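Local coordinates for protein hydrazine synthase subunit alpha (Candidatus Kuenenia stuttgartiensis, PDB 5C2V) that forms part of the hydrazine synthase complex and, using heme c, catalyses the condensation of hydroxylamine with ammonia to give hydrazine, at residues L577-Y582 with D589-F594; E178-Y183 with F478-G483; F406-T409 with Q414-D417. All coordinates share one frame; numbering follows the deposited sequence.

Interaction 1: residues L577-Y582 with D589-F594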
loop_
_atom_site.group_PDB
_atom_site.type_symbol
_atom_site.label_atom_id
_atom_site.label_comp_id
_atom_site.label_asym_id
_atom_site.label_seq_id
_atom_site.Cartn_x
_atom_site.Cartn_y
_atom_site.Cartn_z
ATOM N N LEU D 577 -35.713 6.989 -13.138
ATOM C CA LEU D 577 -36.371 5.905 -13.863
ATOM C C LEU D 577 -37.503 6.416 -14.749
ATOM O O LEU D 577 -37.811 5.824 -15.783
ATOM C CB LEU D 577 -36.909 4.862 -12.878
ATOM C CG LEU D 577 -37.587 3.621 -13.464
ATOM C CD1 LEU D 577 -36.618 2.832 -14.331
ATOM C CD2 LEU D 577 -38.153 2.747 -12.355
ATOM N N TYR D 578 -38.117 7.521 -14.339
ATOM C CA TYR D 578 -39.242 8.087 -15.071
ATOM C C TYR D 578 -38.799 9.144 -16.077
ATOM O O TYR D 578 -39.607 9.648 -16.855
ATOM C CB TYR D 578 -40.260 8.675 -14.092
ATOM C CG TYR D 578 -40.858 7.640 -13.165
ATOM C CD1 TYR D 578 -40.226 7.292 -11.979
ATOM C CD2 TYR D 578 -42.048 7.000 -13.484
ATOM C CE1 TYR D 578 -40.766 6.340 -11.133
ATOM C CE2 TYR D 578 -42.596 6.048 -12.646
ATOM C CZ TYR D 578 -41.951 5.722 -11.472
ATOM O OH TYR D 578 -42.495 4.775 -10.634
ATOM N N ASN D 579 -37.514 9.480 -16.061
ATOM C CA ASN D 579 -36.959 10.403 -17.047
ATOM C C ASN D 579 -36.278 9.664 -18.197
ATOM O O ASN D 579 -35.708 10.291 -19.091
ATOM C CB ASN D 579 -35.971 11.365 -16.384
ATOM C CG ASN D 579 -35.769 12.642 -17.185
ATOM O OD1 ASN D 579 -36.566 12.968 -18.064
ATOM N ND2 ASN D 579 -34.701 13.373 -16.879
ATOM N N TRP D 580 -36.341 8.336 -18.180
ATOM C CA TRP D 580 -35.544 7.528 -19.102
ATOM C C TRP D 580 -36.225 7.301 -20.458
ATOM O O TRP D 580 -35.842 7.917 -21.453
ATOM C CB TRP D 580 -35.227 6.181 -18.450
ATOM C CG TRP D 580 -34.056 5.460 -19.038
ATOM C CD1 TRP D 580 -33.254 5.880 -20.061
ATOM C CD2 TRP D 580 -33.541 4.192 -18.620
ATOM N NE1 TRP D 580 -32.278 4.945 -20.311
ATOM C CE2 TRP D 580 -32.432 3.898 -19.439
ATOM C CE3 TRP D 580 -33.913 3.272 -17.635
ATOM C CZ2 TRP D 580 -31.694 2.725 -19.303
ATOM C CZ3 TRP D 580 -33.180 2.109 -17.502
ATOM C CH2 TRP D 580 -32.083 1.845 -18.331
ATOM N N TRP D 581 -37.218 6.413 -20.509
ATOM C CA TRP D 581 -38.029 6.267 -21.714
ATOM C C TRP D 581 -39.518 6.267 -21.364
ATOM O O TRP D 581 -40.046 5.258 -20.894
ATOM C CB TRP D 581 -37.628 4.967 -22.429
ATOM C CG TRP D 581 -38.446 4.586 -23.629
ATOM C CD1 TRP D 581 -39.118 5.422 -24.465
ATOM C CD2 TRP D 581 -38.668 3.257 -24.126
ATOM N NE1 TRP D 581 -39.748 4.701 -25.452
ATOM C CE2 TRP D 581 -39.488 3.370 -25.265
ATOM C CE3 TRP D 581 -38.251 1.986 -23.719
ATOM C CZ2 TRP D 581 -39.903 2.260 -26.002
ATOM C CZ3 TRP D 581 -38.667 0.884 -24.449
ATOM C CH2 TRP D 581 -39.483 1.030 -25.577
ATOM N N TYR D 582 -40.196 7.389 -21.601
ATOM C CA TYR D 582 -41.649 7.458 -21.427
ATOM C C TYR D 582 -42.480 7.511 -22.719
ATOM O O TYR D 582 -43.707 7.584 -22.654
ATOM C CB TYR D 582 -42.027 8.641 -20.519
ATOM C CG TYR D 582 -41.310 9.952 -20.772
ATOM C CD1 TYR D 582 -40.054 10.195 -20.231
ATOM C CD2 TYR D 582 -41.912 10.963 -21.509
ATOM C CE1 TYR D 582 -39.404 11.397 -20.443
ATOM C CE2 TYR D 582 -41.270 12.169 -21.726
ATOM C CZ TYR D 582 -40.016 12.379 -21.192
ATOM O OH TYR D 582 -39.373 13.577 -21.405
ATOM N N ASP D 589 -36.060 8.697 -24.090
ATOM C CA ASP D 589 -36.501 10.053 -23.786
ATOM C C ASP D 589 -35.579 10.778 -22.804
ATOM O O ASP D 589 -35.876 11.894 -22.382
ATOM C CB ASP D 589 -37.928 10.032 -23.243
ATOM C CG ASP D 589 -38.919 9.485 -24.247
ATOM O OD1 ASP D 589 -39.209 10.190 -25.236
ATOM O OD2 ASP D 589 -39.407 8.354 -24.046
ATOM N N SER D 590 -34.480 10.137 -22.419
ATOM C CA SER D 590 -33.532 10.749 -21.491
ATOM C C SER D 590 -32.731 11.864 -22.163
ATOM O O SER D 590 -32.377 11.756 -23.337
ATOM C CB SER D 590 -32.584 9.694 -20.917
ATOM O OG SER D 590 -31.892 9.013 -21.948
ATOM N N PRO D 591 -32.449 12.945 -21.417
ATOM C CA PRO D 591 -31.702 14.096 -21.943
ATOM C C PRO D 591 -30.249 13.767 -22.277
ATOM O O PRO D 591 -29.625 12.949 -21.599
ATOM C CB PRO D 591 -31.768 15.114 -20.796
ATOM C CG PRO D 591 -32.913 14.675 -19.947
ATOM C CD PRO D 591 -32.927 13.183 -20.045
ATOM N N PHE D 592 -29.725 14.401 -23.321
ATOM C CA PHE D 592 -28.320 14.259 -23.687
ATOM C C PHE D 592 -27.437 15.131 -22.802
ATOM O O PHE D 592 -27.902 16.120 -22.235
ATOM C CB PHE D 592 -28.110 14.610 -25.161
ATOM C CG PHE D 592 -28.667 13.588 -26.108
ATOM C CD1 PHE D 592 -29.979 13.670 -26.545
ATOM C CD2 PHE D 592 -27.881 12.540 -26.558
ATOM C CE1 PHE D 592 -30.496 12.730 -27.414
ATOM C CE2 PHE D 592 -28.392 11.596 -27.428
ATOM C CZ PHE D 592 -29.702 11.691 -27.857
ATOM N N ALA D 593 -26.168 14.753 -22.679
ATOM C CA ALA D 593 -25.222 15.488 -21.845
ATOM C C ALA D 593 -25.082 16.940 -22.295
ATOM O O ALA D 593 -24.785 17.217 -23.458
ATOM C CB ALA D 593 -23.866 14.799 -21.854
ATOM N N PHE D 594 -25.294 17.861 -21.361
ATOM C CA PHE D 594 -25.233 19.289 -21.652
ATOM C C PHE D 594 -23.788 19.771 -21.711
ATOM O O PHE D 594 -22.917 19.230 -21.032
ATOM C CB PHE D 594 -26.015 20.085 -20.604
ATOM C CG PHE D 594 -27.483 19.759 -20.563
ATOM C CD1 PHE D 594 -27.940 18.634 -19.895
ATOM C CD2 PHE D 594 -28.406 20.582 -21.186
ATOM C CE1 PHE D 594 -29.289 18.333 -19.854
ATOM C CE2 PHE D 594 -29.756 20.287 -21.147
ATOM C CZ PHE D 594 -30.198 19.162 -20.481
#
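A chi1 of 44° at Tyr582, which tucks the ring between the backbone N and carbonyl carbon, and one of -62° at Asp589, which sets CG beside the backbone N, bring phenol and carboxylate into a stack. The two meet in a buried contact within the long loop between strands 553-556 and 596-599, beyond the heme-binding Cys556. Asp589 CB rides over one face of the Tyr582 ring as a CH-pi contact, 3.7 Å from the centroid and offset toward the rim, with the ring and carboxylate planes 27° apart. From there OD2 reaches the edge of the Trp581 indole, in its plane, while also accepting the N-H of Asp583; OD1 is held by Ser630 OG. Two partners thus fix the rotation of this buried carboxylate. The backbone adds a weak hydrogen bond from Asp589 N to Trp580 O (2.8 Å). Ser590 CA makes a CA-H...O contact with Asn579 O (3.3 Å). Trp580 points away, donating from NE1 to Thr430 OG1 and stacking on Trp85 of the gamma subunit, so the turn also lines a subunit interface. Asn579 ND2, which makes a weak hydrogen bond to Tyr510 OH, lies 3.6 Å from Pro591 CD.

Interaction 2: residues E178-Y183 with F478-G483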
loop_
_atom_site.group_PDB
_atom_site.type_symbol
_atom_site.label_atom_id
_atom_site.label_comp_id
_atom_site.label_asym_id
_atom_site.label_seq_id
_atom_site.Cartn_x
_atom_site.Cartn_y
_atom_site.Cartn_z
ATOM N N GLU D 178 -1.924 3.718 -22.065
ATOM C CA GLU D 178 -1.754 4.681 -20.986
ATOM C C GLU D 178 -0.348 4.633 -20.379
ATOM O O GLU D 178 0.059 5.547 -19.663
ATOM C CB GLU D 178 -2.822 4.444 -19.917
ATOM C CG GLU D 178 -4.237 4.694 -20.435
ATOM C CD GLU D 178 -5.314 4.120 -19.536
ATOM O OE1 GLU D 178 -5.267 2.907 -19.246
ATOM O OE2 GLU D 178 -6.215 4.882 -19.125
ATOM N N PHE D 179 0.388 3.565 -20.672
ATOM C CA PHE D 179 1.782 3.445 -20.253
ATOM C C PHE D 179 2.737 3.889 -21.360
ATOM O O PHE D 179 3.956 3.756 -21.230
ATOM C CB PHE D 179 2.096 2.009 -19.830
ATOM C CG PHE D 179 1.412 1.589 -18.562
ATOM C CD1 PHE D 179 1.458 2.394 -17.436
ATOM C CD2 PHE D 179 0.718 0.393 -18.497
ATOM C CE1 PHE D 179 0.829 2.010 -16.266
ATOM C CE2 PHE D 179 0.085 0.004 -17.330
ATOM C CZ PHE D 179 0.140 0.815 -16.213
ATOM N N HIS D 180 2.161 4.393 -22.449
ATOM C CA HIS D 180 2.901 4.830 -23.635
ATOM C C HIS D 180 3.622 3.677 -24.329
ATOM O O HIS D 180 4.618 3.884 -25.022
ATOM C CB HIS D 180 3.902 5.935 -23.283
ATOM C CG HIS D 180 3.289 7.108 -22.585
ATOM N ND1 HIS D 180 3.239 7.215 -21.213
ATOM C CD2 HIS D 180 2.697 8.226 -23.071
ATOM C CE1 HIS D 180 2.645 8.348 -20.881
ATOM N NE2 HIS D 180 2.307 8.979 -21.993
ATOM N N ASN D 181 3.116 2.461 -24.141
ATOM C CA ASN D 181 3.568 1.321 -24.929
ATOM C C ASN D 181 3.006 1.448 -26.337
ATOM O O ASN D 181 1.916 1.989 -26.519
ATOM C CB ASN D 181 3.129 0.001 -24.292
ATOM C CG ASN D 181 3.782 -0.243 -22.947
ATOM O OD1 ASN D 181 3.101 -0.463 -21.945
ATOM N ND2 ASN D 181 5.108 -0.213 -22.919
ATOM N N PRO D 182 3.738 0.956 -27.348
ATOM C CA PRO D 182 3.213 1.162 -28.701
ATOM C C PRO D 182 2.174 0.118 -29.106
ATOM O O PRO D 182 2.253 -0.435 -30.204
ATOM C CB PRO D 182 4.465 1.040 -29.567
ATOM C CG PRO D 182 5.312 0.049 -28.825
ATOM C CD PRO D 182 5.057 0.298 -27.355
ATOM N N TYR D 183 1.216 -0.146 -28.223
ATOM C CA TYR D 183 0.059 -0.968 -28.548
ATOM C C TYR D 183 -1.107 -0.657 -27.613
ATOM O O TYR D 183 -0.895 -0.365 -26.438
ATOM C CB TYR D 183 0.419 -2.455 -28.467
ATOM C CG TYR D 183 1.136 -2.848 -27.191
ATOM C CD1 TYR D 183 0.427 -3.276 -26.076
ATOM C CD2 TYR D 183 2.523 -2.795 -27.105
ATOM C CE1 TYR D 183 1.078 -3.637 -24.910
ATOM C CE2 TYR D 183 3.182 -3.155 -25.944
ATOM C CZ TYR D 183 2.455 -3.574 -24.849
ATOM O OH TYR D 183 3.107 -3.933 -23.690
ATOM N N PHE D 478 6.757 14.825 -29.726
ATOM C CA PHE D 478 6.302 14.116 -28.530
ATOM C C PHE D 478 7.437 13.456 -27.749
ATOM O O PHE D 478 8.306 12.800 -28.325
ATOM C CB PHE D 478 5.256 13.063 -28.910
ATOM C CG PHE D 478 4.788 12.221 -27.752
ATOM C CD1 PHE D 478 3.927 12.741 -26.799
ATOM C CD2 PHE D 478 5.198 10.903 -27.628
ATOM C CE1 PHE D 478 3.492 11.967 -25.739
ATOM C CE2 PHE D 478 4.766 10.123 -26.570
ATOM C CZ PHE D 478 3.912 10.656 -25.624
ATOM N N ARG D 479 7.407 13.622 -26.430
ATOM C CA ARG D 479 8.434 13.068 -25.554
ATOM C C ARG D 479 7.829 12.474 -24.283
ATOM O O ARG D 479 6.974 13.088 -23.647
ATOM C CB ARG D 479 9.461 14.145 -25.191
ATOM C CG ARG D 479 10.607 13.650 -24.327
ATOM C CD ARG D 479 11.425 12.597 -25.052
ATOM N NE ARG D 479 12.403 11.964 -24.172
ATOM C CZ ARG D 479 13.644 12.406 -23.995
ATOM N NH1 ARG D 479 14.064 13.486 -24.639
ATOM N NH2 ARG D 479 14.466 11.766 -23.174
ATOM N N VAL D 480 8.282 11.278 -23.918
ATOM C CA VAL D 480 7.818 10.613 -22.705
ATOM C C VAL D 480 8.727 10.939 -21.522
ATOM O O VAL D 480 9.951 10.875 -21.634
ATOM C CB VAL D 480 7.753 9.082 -22.889
ATOM C CG1 VAL D 480 7.313 8.402 -21.600
ATOM C CG2 VAL D 480 6.815 8.723 -24.028
ATOM N N GLY D 481 8.124 11.295 -20.392
ATOM C CA GLY D 481 8.877 11.587 -19.185
ATOM C C GLY D 481 9.341 13.029 -19.105
ATOM O O GLY D 481 10.311 13.339 -18.417
ATOM N N ALA D 482 8.641 13.911 -19.810
ATOM C CA ALA D 482 8.978 15.329 -19.803
ATOM C C ALA D 482 8.636 15.964 -18.460
ATOM O O ALA D 482 9.219 16.977 -18.073
ATOM C CB ALA D 482 8.259 16.051 -20.933
ATOM N N GLY D 483 7.681 15.364 -17.758
ATOM C CA GLY D 483 7.228 15.870 -16.475
ATOM C C GLY D 483 7.689 15.071 -15.267
ATOM O O GLY D 483 7.063 15.143 -14.212
#
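His180 and Val480 mark the closest approach of the two backbones, and even there their CA atoms stand 7.6 Å apart, too far for the main chains to bond. Segment 178-183 is an irregular loop. It bends at His180, whose positive phi of 64° places it in the left-handed region, and again at Pro182, the centre of an inverse gamma turn closed by a weak hydrogen bond from Tyr183 N to Asn181 O (2.8 Å). Segment 478-483 runs extended from Phe478 to Val480 and then turns at Gly481, where a phi of 87° suits glycine.

The gap is bridged by three side chains, all directed across it. With CG beside its backbone N, the His180 imidazole lies against the neighbouring Phe478 and Val480, which also touch each other. Its CD2 meets Phe478 CZ at 3.7 Å, arriving at the edge of the phenyl ring and near its plane. Val480 uses both branches: CG1 lies over one face of the imidazole, toward its rim, and CG2 approaches His180 CB at 4.1 Å. No hydrogen bond crosses, and the summed buried surface is small, 116 Å².

This is a loop-to-loop contact, probably between the N-terminal domain with its beta-propeller and the middle domain. Nearby, Glu178 OE2 accepts the N-H of Trp545. The loop carrying His180 joins strands 154-171 and 186-191, neighbours in one antiparallel sheet; its partner lies between strands 461-467 and 503-510, and on that side Arg479 and Ala482 pack against Ile682 of strand 682-683.

Interaction 3: residues F406-T409 with Q414-D417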
loop_
_atom_site.group_PDB
_atom_site.type_symbol
_atom_site.label_atom_id
_atom_site.label_comp_id
_atom_site.label_asym_id
_atom_site.label_seq_id
_atom_site.Cartn_x
_atom_site.Cartn_y
_atom_site.Cartn_z
ATOM N N PHE D 406 -25.154 0.404 -35.183
ATOM C CA PHE D 406 -26.359 -0.404 -35.320
ATOM C C PHE D 406 -26.959 -0.858 -33.990
ATOM O O PHE D 406 -26.333 -1.604 -33.237
ATOM C CB PHE D 406 -26.059 -1.629 -36.179
ATOM C CG PHE D 406 -26.504 -1.498 -37.603
ATOM C CD1 PHE D 406 -27.762 -1.926 -37.991
ATOM C CD2 PHE D 406 -25.664 -0.952 -38.558
ATOM C CE1 PHE D 406 -28.174 -1.810 -39.303
ATOM C CE2 PHE D 406 -26.069 -0.833 -39.871
ATOM C CZ PHE D 406 -27.327 -1.262 -40.245
ATOM N N GLY D 407 -28.179 -0.409 -33.714
ATOM C CA GLY D 407 -28.923 -0.880 -32.560
ATOM C C GLY D 407 -30.008 -1.854 -32.979
ATOM O O GLY D 407 -30.256 -2.032 -34.167
ATOM N N VAL D 408 -30.649 -2.499 -32.010
ATOM C CA VAL D 408 -31.791 -3.365 -32.299
ATOM C C VAL D 408 -32.941 -3.036 -31.354
ATOM O O VAL D 408 -32.791 -3.124 -30.135
ATOM C CB VAL D 408 -31.435 -4.862 -32.172
ATOM C CG1 VAL D 408 -32.638 -5.722 -32.515
ATOM C CG2 VAL D 408 -30.257 -5.212 -33.070
ATOM N N THR D 409 -34.085 -2.664 -31.923
ATOM C CA THR D 409 -35.236 -2.213 -31.142
ATOM C C THR D 409 -35.680 -3.251 -30.116
ATOM O O THR D 409 -35.586 -4.452 -30.353
ATOM C CB THR D 409 -36.435 -1.870 -32.051
ATOM O OG1 THR D 409 -36.800 -3.022 -32.822
ATOM C CG2 THR D 409 -36.084 -0.727 -32.989
ATOM N N GLN D 414 -36.024 -4.966 -34.470
ATOM C CA GLN D 414 -35.577 -4.645 -35.823
ATOM C C GLN D 414 -34.291 -3.819 -35.820
ATOM O O GLN D 414 -34.269 -2.713 -35.279
ATOM C CB GLN D 414 -36.678 -3.910 -36.588
ATOM C CG GLN D 414 -37.904 -4.767 -36.861
ATOM C CD GLN D 414 -38.998 -4.009 -37.582
ATOM O OE1 GLN D 414 -39.847 -3.377 -36.956
ATOM N NE2 GLN D 414 -38.985 -4.073 -38.908
ATOM N N PRO D 415 -33.214 -4.360 -36.411
ATOM C CA PRO D 415 -31.940 -3.640 -36.534
ATOM C C PRO D 415 -32.099 -2.271 -37.194
ATOM O O PRO D 415 -32.906 -2.122 -38.111
ATOM C CB PRO D 415 -31.097 -4.567 -37.412
ATOM C CG PRO D 415 -31.669 -5.921 -37.189
ATOM C CD PRO D 415 -33.143 -5.710 -36.998
ATOM N N PHE D 416 -31.338 -1.287 -36.724
ATOM C CA PHE D 416 -31.388 0.056 -37.288
ATOM C C PHE D 416 -30.038 0.761 -37.193
ATOM O O PHE D 416 -29.309 0.610 -36.210
ATOM C CB PHE D 416 -32.470 0.892 -36.592
ATOM C CG PHE D 416 -32.279 1.027 -35.105
ATOM C CD1 PHE D 416 -32.794 0.078 -34.237
ATOM C CD2 PHE D 416 -31.597 2.110 -34.573
ATOM C CE1 PHE D 416 -32.625 0.202 -32.870
ATOM C CE2 PHE D 416 -31.425 2.240 -33.208
ATOM C CZ PHE D 416 -31.940 1.284 -32.355
ATOM N N ASP D 417 -29.718 1.534 -38.228
ATOM C CA ASP D 417 -28.493 2.323 -38.266
ATOM C C ASP D 417 -28.785 3.745 -37.802
ATOM O O ASP D 417 -29.547 4.470 -38.441
ATOM C CB ASP D 417 -27.900 2.328 -39.677
ATOM C CG ASP D 417 -26.535 2.988 -39.735
ATOM O OD1 ASP D 417 -26.468 4.234 -39.686
ATOM O OD2 ASP D 417 -25.525 2.260 -39.839
#
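Phe416 and Gly407 form the hydrogen-bonded pair at the middle of an antiparallel beta hairpin made by strands 406-408 and 415-417. Two reciprocal backbone bonds join them, Gly407 N to Phe416 O and Phe416 N to Gly407 O, each 2.9 Å. Toward the turn, Thr409 supplies two more. Its N makes a weak but straight bond to Gln414 O, and its OG1 takes the Gln414 N-H at 2.7 Å, nearly linear at 173°. Thr412 OG1 also bonds this hydroxyl, tying the turn together.

Apolar and CH-pi contacts lie on both faces of the hairpin. Turned back by a chi1 of 59°, the Phe416 ring lies over Gly407, whose CA sits 4.0 Å from the centroid in a CH-pi contact that the absence of a side chain permits. The same ring stacks on His587 and meets Tyr551 edge-to-face, joining the hairpin to other parts of the chain. On the other face Val408 touches Pro415, and Phe406 bends across toward Asp417. There the carboxylate plane stands at 83° to the phenyl ring and OD1 accepts the N-H of Lys420, while Asp417 CB rests over the phenyl face, 3.9 Å from its centroid.

Overall arrangement
The three contacts use different means to hold the chain together. Interactions 1 and 3 each close a short chain reversal on the same side of the chain's centre, about 19 Å apart between centres. Only interaction 3 has strand register and paired backbone bonds, and it is partly buried. Interaction 1 lacks regular structure and is wholly buried, relying on a bonded carboxylate and aromatic rings beside the gamma subunit. Interaction 2, mostly buried (two of its three touching residues), lies about 39 Å from either centre and joins loops nearly 300 residues apart, with interaction 3 nested in the chain between them. It is small, made between carbon atoms without a hydrogen bond, and probably links two domains.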